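Local coordinates for Sso-CP2 metallo-carboxypetidase (Sulfolobus solfataricus, PDB 4MMO), which is a zinc-binding hydrolase of the M20 peptidase family, probably acting as a carboxypeptidase that trims peptides from their C-terminal end, at residues Y6-I9 / E10-K14; G107-M110 / A111-A115; I92-D95 / R96-R100; N29-K32 / E33-K37. All coordinates share one frame; numbering follows the deposited sequence.

Contact 1: Y6-I9 / E10-K14; sequences YTLI and EFLKK
Leu8 and Leu12, one helical turn apart, meet with the CD1 methyl of Leu8 against the branch point of Leu12: CD1 of Leu8 sits 3.8 Å from CG of Leu12, the two branched groups slanting across each other. The two reach one another by different routes. The bond leaving CA of Leu8 points away from residues 10-14, and CG placed anti to the backbone nitrogen (chi1 169°) swings the end forward to Leu12, whereas Leu12 starts out toward Leu8, its CG close to the Leu8 carbonyl oxygen. One residue further on, the extended chain of Lys13 runs obliquely across Ile9, and its CE lies 3.8 Å from Ile9 CG2, so the lysine contributes its aliphatic length to the pairing. These i to i+4 pairs belong to helix 3-12, an amphipathic N-terminal helix whose Leu8, Ile9 and Leu12 all pack on Ile97 of strand 96-98. The backbone repeats the same spacing: Leu12 N to Leu8 O spans 2.8 Å, Phe11 N to Thr7 O is 2.9 Å, and the bond from Lys13 N to Ile9 O is weak. Toward helix 24-39, the outstretched Glu10 engages its carboxylate OE1 in a hydrogen bond with the hydroxyl of Tyr30. Phe11 turns its ring away from residues 6-9 to pack against Met110, while Lys106 makes a cation-pi contact with it and also bonds its carbonyl oxygen.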
loop_
_atom_site.group_PDB
_atom_site.type_symbol
_atom_site.label_atom_id
_atom_site.label_comp_id
_atom_site.label_asym_id
_atom_site.label_seq_id
_atom_site.Cartn_x
_atom_site.Cartn_y
_atom_site.Cartn_z
ATOM N N TYR A 6 -9.238 31.256 29.333
ATOM C CA TYR A 6 -7.893 30.962 29.811
ATOM C C TYR A 6 -7.714 29.477 30.094
ATOM O O TYR A 6 -6.699 28.884 29.722
ATOM C CB TYR A 6 -7.580 31.767 31.075
ATOM C CG TYR A 6 -6.349 31.285 31.814
ATOM C CD1 TYR A 6 -5.076 31.670 31.410
ATOM C CD2 TYR A 6 -6.460 30.444 32.913
ATOM C CE1 TYR A 6 -3.949 31.230 32.081
ATOM C CE2 TYR A 6 -5.339 29.998 33.589
ATOM C CZ TYR A 6 -4.086 30.395 33.169
ATOM O OH TYR A 6 -2.969 29.954 33.840
ATOM N N THR A 7 -8.702 28.873 30.747
ATOM C CA THR A 7 -8.600 27.467 31.115
ATOM C C THR A 7 -8.632 26.581 29.871
ATOM O O THR A 7 -7.940 25.563 29.810
ATOM C CB THR A 7 -9.714 27.060 32.088
ATOM O OG1 THR A 7 -9.657 27.904 33.241
ATOM C CG2 THR A 7 -9.551 25.604 32.528
ATOM N N LEU A 8 -9.421 26.975 28.877
ATOM C CA LEU A 8 -9.489 26.217 27.634
ATOM C C LEU A 8 -8.126 26.222 26.944
ATOM O O LEU A 8 -7.655 25.177 26.494
ATOM C CB LEU A 8 -10.568 26.782 26.704
ATOM C CG LEU A 8 -10.568 26.247 25.269
ATOM C CD1 LEU A 8 -10.696 24.730 25.246
ATOM C CD2 LEU A 8 -11.683 26.891 24.460
ATOM N N ILE A 9 -7.504 27.399 26.865
ATOM C CA ILE A 9 -6.173 27.549 26.270
ATOM C C ILE A 9 -5.169 26.652 26.982
ATOM O O ILE A 9 -4.389 25.946 26.346
ATOM C CB ILE A 9 -5.675 29.015 26.354
ATOM C CG1 ILE A 9 -6.582 29.948 25.547
ATOM C CG2 ILE A 9 -4.224 29.140 25.867
ATOM C CD1 ILE A 9 -6.563 29.717 24.050
ATOM N N GLU A 10 -5.191 26.696 28.309
ATOM C CA GLU A 10 -4.320 25.865 29.132
ATOM C C GLU A 10 -4.521 24.382 28.808
ATOM O O GLU A 10 -3.557 23.631 28.679
ATOM C CB GLU A 10 -4.616 26.138 30.608
ATOM C CG GLU A 10 -3.772 25.366 31.596
ATOM C CD GLU A 10 -4.127 25.704 33.033
ATOM O OE1 GLU A 10 -5.336 25.721 33.359
ATOM O OE2 GLU A 10 -3.201 25.960 33.832
ATOM N N PHE A 11 -5.781 23.977 28.668
ATOM C CA PHE A 11 -6.141 22.596 28.353
ATOM C C PHE A 11 -5.595 22.213 26.981
ATOM O O PHE A 11 -5.013 21.137 26.799
ATOM C CB PHE A 11 -7.674 22.469 28.354
ATOM C CG PHE A 11 -8.197 21.047 28.342
ATOM C CD1 PHE A 11 -7.423 19.982 28.774
ATOM C CD2 PHE A 11 -9.492 20.788 27.901
ATOM C CE1 PHE A 11 -7.926 18.686 28.766
ATOM C CE2 PHE A 11 -10.001 19.499 27.893
ATOM C CZ PHE A 11 -9.216 18.447 28.322
ATOM N N LEU A 12 -5.788 23.110 26.021
ATOM C CA LEU A 12 -5.415 22.867 24.631
ATOM C C LEU A 12 -3.901 22.781 24.422
ATOM O O LEU A 12 -3.436 22.153 23.472
ATOM C CB LEU A 12 -5.986 23.972 23.741
ATOM C CG LEU A 12 -7.492 23.926 23.450
ATOM C CD1 LEU A 12 -7.933 25.189 22.725
ATOM C CD2 LEU A 12 -7.846 22.700 22.623
ATOM N N LYS A 13 -3.133 23.418 25.301
ATOM C CA LYS A 13 -1.683 23.427 25.168
ATOM C C LYS A 13 -1.078 22.091 25.576
ATOM O O LYS A 13 0.074 21.806 25.260
ATOM C CB LYS A 13 -1.071 24.551 26.001
ATOM C CG LYS A 13 -1.162 25.921 25.354
ATOM C CD LYS A 13 -0.735 27.003 26.328
ATOM C CE LYS A 13 -0.564 28.344 25.638
ATOM N NZ LYS A 13 -0.288 29.434 26.616
ATOM N N LYS A 14 -1.857 21.274 26.277
ATOM C CA LYS A 14 -1.382 19.965 26.702
ATOM C C LYS A 14 -1.655 18.925 25.624
ATOM O O LYS A 14 -2.811 18.631 25.328
ATOM C CB LYS A 14 -2.047 19.541 28.006
ATOM C CG LYS A 14 -1.882 20.541 29.133
ATOM C CD LYS A 14 -1.946 19.866 30.491
ATOM C CE LYS A 14 -1.887 20.885 31.617
ATOM N NZ LYS A 14 -0.719 21.802 31.492
#

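Contact 2: G107-M110 / A111-A115; sequences GTLM and ARLFA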
loop_
_atom_site.group_PDB
_atom_site.type_symbol
_atom_site.label_atom_id
_atom_site.label_comp_id
_atom_site.label_asym_id
_atom_site.label_seq_id
_atom_site.Cartn_x
_atom_site.Cartn_y
_atom_site.Cartn_z
ATOM N N GLY A 107 -12.703 21.640 23.453
ATOM C CA GLY A 107 -13.507 22.846 23.550
ATOM C C GLY A 107 -14.905 22.530 24.064
ATOM O O GLY A 107 -15.401 23.167 24.995
ATOM N N THR A 108 -15.530 21.524 23.463
ATOM C CA THR A 108 -16.868 21.098 23.869
ATOM C C THR A 108 -16.837 20.528 25.282
ATOM O O THR A 108 -17.767 20.729 26.060
ATOM C CB THR A 108 -17.431 20.041 22.903
ATOM O OG1 THR A 108 -17.429 20.566 21.571
ATOM C CG2 THR A 108 -18.857 19.641 23.290
ATOM N N LEU A 109 -15.757 19.828 25.614
ATOM C CA LEU A 109 -15.622 19.221 26.935
ATOM C C LEU A 109 -15.576 20.303 28.000
ATOM O O LEU A 109 -16.200 20.177 29.056
ATOM C CB LEU A 109 -14.357 18.354 26.999
ATOM C CG LEU A 109 -14.073 17.528 28.262
ATOM C CD1 LEU A 109 -13.071 16.428 27.926
ATOM C CD2 LEU A 109 -13.523 18.354 29.420
ATOM N N MET A 110 -14.836 21.367 27.713
ATOM C CA MET A 110 -14.576 22.414 28.694
ATOM C C MET A 110 -15.771 23.359 28.812
ATOM O O MET A 110 -16.075 23.851 29.901
ATOM C CB MET A 110 -13.322 23.199 28.303
ATOM C CG MET A 110 -12.864 24.209 29.339
ATOM S SD MET A 110 -12.351 23.454 30.890
ATOM C CE MET A 110 -10.909 22.529 30.372
ATOM N N ALA A 111 -16.433 23.613 27.688
ATOM C CA ALA A 111 -17.643 24.428 27.679
ATOM C C ALA A 111 -18.663 23.845 28.647
ATOM O O ALA A 111 -19.190 24.551 29.506
ATOM C CB ALA A 111 -18.227 24.506 26.276
ATOM N N ARG A 112 -18.910 22.544 28.522
ATOM C CA ARG A 112 -19.870 21.860 29.378
ATOM C C ARG A 112 -19.503 22.002 30.851
ATOM O O ARG A 112 -20.376 22.199 31.696
ATOM C CB ARG A 112 -19.955 20.379 29.010
ATOM C CG ARG A 112 -20.550 20.117 27.641
ATOM C CD ARG A 112 -20.561 18.636 27.325
ATOM N NE ARG A 112 -21.237 18.353 26.063
ATOM C CZ ARG A 112 -21.362 17.140 25.535
ATOM N NH1 ARG A 112 -20.853 16.086 26.156
ATOM N NH2 ARG A 112 -21.993 16.982 24.380
ATOM N N LEU A 113 -18.210 21.906 31.149
ATOM C CA LEU A 113 -17.721 22.030 32.523
ATOM C C LEU A 113 -18.019 23.405 33.104
ATOM O O LEU A 113 -18.422 23.527 34.259
ATOM C CB LEU A 113 -16.209 21.787 32.584
ATOM C CG LEU A 113 -15.712 20.423 33.058
ATOM C CD1 LEU A 113 -14.189 20.396 33.019
ATOM C CD2 LEU A 113 -16.201 20.099 34.459
ATOM N N PHE A 114 -17.805 24.443 32.304
ATOM C CA PHE A 114 -18.024 25.800 32.767
ATOM C C PHE A 114 -19.519 26.122 32.876
ATOM O O PHE A 114 -19.916 26.930 33.711
ATOM C CB PHE A 114 -17.290 26.802 31.875
ATOM C CG PHE A 114 -15.851 27.007 32.268
ATOM C CD1 PHE A 114 -15.531 27.779 33.372
ATOM C CD2 PHE A 114 -14.825 26.409 31.552
ATOM C CE1 PHE A 114 -14.215 27.962 33.750
ATOM C CE2 PHE A 114 -13.506 26.590 31.925
ATOM C CZ PHE A 114 -13.201 27.367 33.025
ATOM N N ALA A 115 -20.343 25.475 32.056
ATOM C CA ALA A 115 -21.792 25.612 32.184
ATOM C C ALA A 115 -22.239 25.068 33.536
ATOM O O ALA A 115 -22.994 25.718 34.257
ATOM C CB ALA A 115 -22.508 24.883 31.059
#
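The Phe114 ring receives Met110 at its edge: CG of Met110 lies in the ring plane, 3.6 Å from CE2 of Phe114, and the sulfur SD approaches the same CE2 atom to 3.5 Å. Measured from the ring centroid, SD is 4.7 Å away and 66° off the normal, an oblique Met-aromatic contact. Two torsions of the methionine, chi1 (-173°) and chi2 (64°), bring the sulfur beside the ring, and chi3 only sets where the terminal methyl CE goes. Near the same plane, Met110 O approaches CD2 of Phe114 at 3.3 Å, while also accepting the Phe114 backbone N-H at 3.0 Å. The second flat group, the Arg112 guanidinium, has the Thr108 methyl CG2 over one face, 3.9 Å from NE of Arg112; the two side chains run alongside and point the same way. NE is buried without a polar partner, but NH1 bonds the Met162 carbonyl, and Thr108 OG1 is taken by the Ala401 amide. Leu109 and Leu113 add a looser apolar pair facing helix 24-39 and strand 128-134. These i to i+4 pairs, the Met-aromatic one included, lie on the buried helix 102-121, which packs against helices 3-12, 24-39 and 417-433 and strand 128-134 and carries the zinc ligand Asp104 in its first turn.

Contact 3: I92-D95 / R96-R100; sequences IEND and RIYAR
A tight beta hairpin links strands 91-93 and 96-98, and Glu93 and Arg96 close it across a type I' turn with Asn94 and Asp95 at the corner. Both corner residues adopt left-handed backbone conformations, with phi 59° at Asn94 and 57° at Asp95, matching the right-handed twist of the paired strands. Glu93 N donates to Arg96 O at 2.9 Å, nearly straight (165°) and in the plane of the acceptor carbonyl. The return bond is poorer in direction: Arg96 N reaches Glu93 O at 3.1 Å from well above that carbonyl's plane. Arg96 O also takes a CA-H...O contact from Ile92, whose CA lies 3.3 Å away. Ile92 and Ile97 form the antiparallel non-hydrogen-bonded pair that follows, their side chains on one face of the sheet. This hairpin is part of a three-stranded antiparallel sheet in which strand 96-98 is central, flanked on its other edge by strand 414-416, and Ile97 carries that face onto helix 3-12. The other face holds the polar groups. Tyr98, with CG anti to its carbonyl carbon, leans back toward the turn until Glu93 O lies in its ring plane, 3.4 Å from CE1 of Tyr98. The amide of Asn94 stands almost perpendicular to the ring, the OD1 of Asn94 remaining 3.9 Å from the Tyr98 hydroxyl OH. The start of the extended Arg96 chain passes the turn, its CG 3.4 Å from Asn94 O, and the rest runs on straight. Beyond the hairpin, Arg85 serves both strands, in a salt bridge with Glu93 OE1 and a cation-pi contact with Tyr98.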
loop_
_atom_site.group_PDB
_atom_site.type_symbol
_atom_site.label_atom_id
_atom_site.label_comp_id
_atom_site.label_asym_id
_atom_site.label_seq_id
_atom_site.Cartn_x
_atom_site.Cartn_y
_atom_site.Cartn_z
ATOM N N ILE A 92 -4.237 32.374 19.519
ATOM C CA ILE A 92 -5.432 33.156 19.240
ATOM C C ILE A 92 -5.171 34.080 18.060
ATOM O O ILE A 92 -4.220 34.861 18.068
ATOM C CB ILE A 92 -5.869 33.989 20.460
ATOM C CG1 ILE A 92 -6.185 33.068 21.638
ATOM C CG2 ILE A 92 -7.094 34.834 20.116
ATOM C CD1 ILE A 92 -6.397 33.788 22.953
ATOM N N GLU A 93 -6.019 33.982 17.045
ATOM C CA GLU A 93 -5.903 34.827 15.869
ATOM C C GLU A 93 -7.224 34.830 15.111
ATOM O O GLU A 93 -7.836 33.780 14.916
ATOM C CB GLU A 93 -4.771 34.333 14.967
ATOM C CG GLU A 93 -4.450 35.269 13.812
ATOM C CD GLU A 93 -3.135 34.941 13.130
ATOM O OE1 GLU A 93 -2.426 34.025 13.596
ATOM O OE2 GLU A 93 -2.811 35.605 12.122
ATOM N N ASN A 94 -7.657 36.015 14.692
ATOM C CA ASN A 94 -8.932 36.177 14.004
ATOM C C ASN A 94 -10.090 35.697 14.874
ATOM O O ASN A 94 -11.030 35.078 14.381
ATOM C CB ASN A 94 -8.931 35.416 12.675
ATOM C CG ASN A 94 -7.631 35.575 11.911
ATOM O OD1 ASN A 94 -7.005 34.590 11.515
ATOM N ND2 ASN A 94 -7.214 36.819 11.703
ATOM N N ASP A 95 -10.005 35.979 16.172
ATOM C CA ASP A 95 -11.034 35.583 17.129
ATOM C C ASP A 95 -11.275 34.075 17.107
ATOM O O ASP A 95 -12.385 33.603 17.369
ATOM C CB ASP A 95 -12.341 36.337 16.862
ATOM C CG ASP A 95 -12.218 37.825 17.132
ATOM O OD1 ASP A 95 -12.241 38.217 18.319
ATOM O OD2 ASP A 95 -12.101 38.602 16.160
ATOM N N ARG A 96 -10.219 33.329 16.791
ATOM C CA ARG A 96 -10.270 31.875 16.763
ATOM C C ARG A 96 -9.092 31.310 17.539
ATOM O O ARG A 96 -8.056 31.958 17.657
ATOM C CB ARG A 96 -10.218 31.368 15.324
ATOM C CG ARG A 96 -11.435 31.717 14.499
ATOM C CD ARG A 96 -11.317 31.188 13.083
ATOM N NE ARG A 96 -12.433 31.623 12.248
ATOM C CZ ARG A 96 -12.801 31.034 11.115
ATOM N NH1 ARG A 96 -12.150 29.966 10.669
ATOM N NH2 ARG A 96 -13.830 31.510 10.428
ATOM N N ILE A 97 -9.261 30.104 18.068
ATOM C CA ILE A 97 -8.186 29.399 18.752
ATOM C C ILE A 97 -7.702 28.278 17.849
ATOM O O ILE A 97 -8.500 27.467 17.395
ATOM C CB ILE A 97 -8.660 28.784 20.076
ATOM C CG1 ILE A 97 -9.292 29.852 20.967
ATOM C CG2 ILE A 97 -7.490 28.119 20.801
ATOM C CD1 ILE A 97 -10.014 29.281 22.165
ATOM N N TYR A 98 -6.395 28.227 17.604
ATOM C CA TYR A 98 -5.820 27.233 16.703
ATOM C C TYR A 98 -5.052 26.163 17.464
ATOM O O TYR A 98 -3.952 26.405 17.961
ATOM C CB TYR A 98 -4.908 27.908 15.676
ATOM C CG TYR A 98 -5.668 28.680 14.626
ATOM C CD1 TYR A 98 -6.050 29.997 14.844
ATOM C CD2 TYR A 98 -6.016 28.088 13.422
ATOM C CE1 TYR A 98 -6.753 30.705 13.887
ATOM C CE2 TYR A 98 -6.719 28.784 12.460
ATOM C CZ TYR A 98 -7.086 30.092 12.696
ATOM O OH TYR A 98 -7.786 30.788 11.738
ATOM N N ALA A 99 -5.640 24.976 17.550
ATOM C CA ALA A 99 -4.991 23.850 18.202
ATOM C C ALA A 99 -5.664 22.539 17.820
ATOM O O ALA A 99 -6.869 22.501 17.568
ATOM C CB ALA A 99 -5.020 24.029 19.710
ATOM N N ARG A 100 -4.878 21.468 17.759
ATOM C CA ARG A 100 -5.443 20.128 17.682
ATOM C C ARG A 100 -6.273 19.907 18.941
ATOM O O ARG A 100 -5.802 20.153 20.054
ATOM C CB ARG A 100 -4.334 19.076 17.571
ATOM C CG ARG A 100 -4.760 17.636 17.878
ATOM C CD ARG A 100 -5.814 17.096 16.905
ATOM N NE ARG A 100 -5.241 16.636 15.642
ATOM C CZ ARG A 100 -5.391 17.229 14.458
ATOM N NH1 ARG A 100 -6.116 18.333 14.320
ATOM N NH2 ARG A 100 -4.809 16.700 13.391
#

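Contact 4: N29-K32 / E33-K37; sequences NYLK and ETVEK
Lys32 and Glu36 meet through lysine carbon, one turn apart: CE of Lys32 is 4.0 Å from Glu36 OE2. The lysine side chain starts away from residues 33-37, and a bend at chi4, near its end, leaves the charges beyond salt-bridge range, with NZ of Lys32 4.5 Å from OE2 of Glu36. That oxygen has a firmer partner in the amide of Ala43, at the start of strand 43-46. Glu33 is engaged with the preceding turn, where its extended chain runs past the carbonyl of Asn29, CG of Glu33 lying 3.2 Å from Asn29 O. Both residues belong to helix 24-39, whose Leu31 and Val35 face Tyr133 of the central sheet. Thr34 carries the contact on its buried side, its hydroxyl folded back onto the i-4 carbonyl in a manner familiar from serine and threonine in alpha helices. OG1 of Thr34 is 2.7 Å from Tyr30 O and approaches from above the carbonyl plane, while the Thr34 backbone N reaches Tyr30 O, also at 2.7 Å, nearly along the C=O axis. One acceptor is therefore gripped by two donors of a single residue. With OG1 anti to the carbonyl carbon (chi1 -57°), Thr34 places it over one face of the tyrosine ring, 3.2 Å above the plane and over its centre; since its proton serves Tyr30 O, it is not offered to the pi face.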
loop_
_atom_site.group_PDB
_atom_site.type_symbol
_atom_site.label_atom_id
_atom_site.label_comp_id
_atom_site.label_asym_id
_atom_site.label_seq_id
_atom_site.Cartn_x
_atom_site.Cartn_y
_atom_site.Cartn_z
ATOM N N ASN A 29 -4.525 13.909 34.415
ATOM C CA ASN A 29 -4.294 14.416 35.763
ATOM C C ASN A 29 -4.689 15.878 35.896
ATOM O O ASN A 29 -5.269 16.282 36.901
ATOM C CB ASN A 29 -2.829 14.238 36.166
ATOM C CG ASN A 29 -2.613 13.012 37.029
ATOM O OD1 ASN A 29 -3.057 12.963 38.176
ATOM N ND2 ASN A 29 -1.930 12.013 36.481
ATOM N N TYR A 30 -4.352 16.669 34.884
ATOM C CA TYR A 30 -4.745 18.065 34.844
ATOM C C TYR A 30 -6.267 18.145 34.843
ATOM O O TYR A 30 -6.865 18.930 35.582
ATOM C CB TYR A 30 -4.179 18.738 33.592
ATOM C CG TYR A 30 -4.851 20.044 33.241
ATOM C CD1 TYR A 30 -4.422 21.240 33.800
ATOM C CD2 TYR A 30 -5.918 20.082 32.349
ATOM C CE1 TYR A 30 -5.035 22.439 33.479
ATOM C CE2 TYR A 30 -6.538 21.276 32.025
ATOM C CZ TYR A 30 -6.094 22.450 32.595
ATOM O OH TYR A 30 -6.706 23.639 32.275
ATOM N N LEU A 31 -6.892 17.310 34.018
ATOM C CA LEU A 31 -8.342 17.332 33.875
ATOM C C LEU A 31 -9.002 16.977 35.200
ATOM O O LEU A 31 -9.934 17.654 35.627
ATOM C CB LEU A 31 -8.797 16.383 32.762
ATOM C CG LEU A 31 -10.276 16.448 32.360
ATOM C CD1 LEU A 31 -10.713 17.870 31.982
ATOM C CD2 LEU A 31 -10.534 15.491 31.205
ATOM N N LYS A 32 -8.505 15.938 35.862
ATOM C CA LYS A 32 -9.008 15.579 37.184
ATOM C C LYS A 32 -8.931 16.777 38.127
ATOM O O LYS A 32 -9.910 17.120 38.789
ATOM C CB LYS A 32 -8.215 14.411 37.772
ATOM C CG LYS A 32 -8.575 14.084 39.222
ATOM C CD LYS A 32 -7.534 13.205 39.892
ATOM C CE LYS A 32 -7.469 13.476 41.392
ATOM N NZ LYS A 32 -7.372 12.230 42.200
ATOM N N GLU A 33 -7.761 17.404 38.183
ATOM C CA GLU A 33 -7.532 18.528 39.086
ATOM C C GLU A 33 -8.430 19.702 38.734
ATOM O O GLU A 33 -8.979 20.363 39.611
ATOM C CB GLU A 33 -6.065 18.963 39.025
ATOM C CG GLU A 33 -5.100 17.964 39.648
ATOM C CD GLU A 33 -3.655 18.222 39.257
ATOM O OE1 GLU A 33 -3.347 19.342 38.798
ATOM O OE2 GLU A 33 -2.827 17.298 39.405
ATOM N N THR A 34 -8.569 19.952 37.439
ATOM C CA THR A 34 -9.374 21.055 36.949
ATOM C C THR A 34 -10.852 20.861 37.301
ATOM O O THR A 34 -11.538 21.813 37.665
ATOM C CB THR A 34 -9.216 21.197 35.432
ATOM O OG1 THR A 34 -7.828 21.373 35.116
ATOM C CG2 THR A 34 -10.010 22.383 34.907
ATOM N N VAL A 35 -11.338 19.628 37.190
ATOM C CA VAL A 35 -12.725 19.328 37.531
ATOM C C VAL A 35 -12.981 19.659 38.996
ATOM O O VAL A 35 -13.977 20.302 39.328
ATOM C CB VAL A 35 -13.074 17.846 37.247
ATOM C CG1 VAL A 35 -14.396 17.447 37.899
ATOM C CG2 VAL A 35 -13.142 17.597 35.749
ATOM N N GLU A 36 -12.074 19.223 39.865
ATOM C CA GLU A 36 -12.194 19.475 41.296
ATOM C C GLU A 36 -12.156 20.969 41.593
ATOM O O GLU A 36 -12.919 21.466 42.417
ATOM C CB GLU A 36 -11.071 18.767 42.054
ATOM C CG GLU A 36 -11.124 17.254 41.944
ATOM C CD GLU A 36 -10.018 16.566 42.713
ATOM O OE1 GLU A 36 -8.886 17.093 42.731
ATOM O OE2 GLU A 36 -10.280 15.496 43.300
ATOM N N LYS A 37 -11.261 21.679 40.917
ATOM C CA LYS A 37 -11.124 23.118 41.097
ATOM C C LYS A 37 -12.415 23.838 40.726
ATOM O O LYS A 37 -12.934 24.642 41.501
ATOM C CB LYS A 37 -9.973 23.644 40.237
ATOM C CG LYS A 37 -9.759 25.152 40.301
ATOM C CD LYS A 37 -8.911 25.625 39.131
ATOM C CE LYS A 37 -8.787 27.138 39.105
ATOM N NZ LYS A 37 -7.943 27.652 40.217
#

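How the contacts relate
Along the chain the order is contact 1, contact 4, contact 3, contact 2, yet in space contact 1 is the hub: its centre lies about 12 Å from the centre of each of the others and it touches all three. Helix 3-12 thus packs against helix 24-39, the hairpin 91-98 and helix 102-121. Contacts 2 and 4, about 13 Å apart between centres, also meet directly, through Leu109 with Leu31 and Leu113 with Val35. Contact 3 stays apart from both, about 24 Å from contact 4 between centres. The N-terminal helix therefore ties a hairpin remote from the zinc site to two helices packed on the central sheet near that site, whose ligand Asp104 lies on helix 102-121.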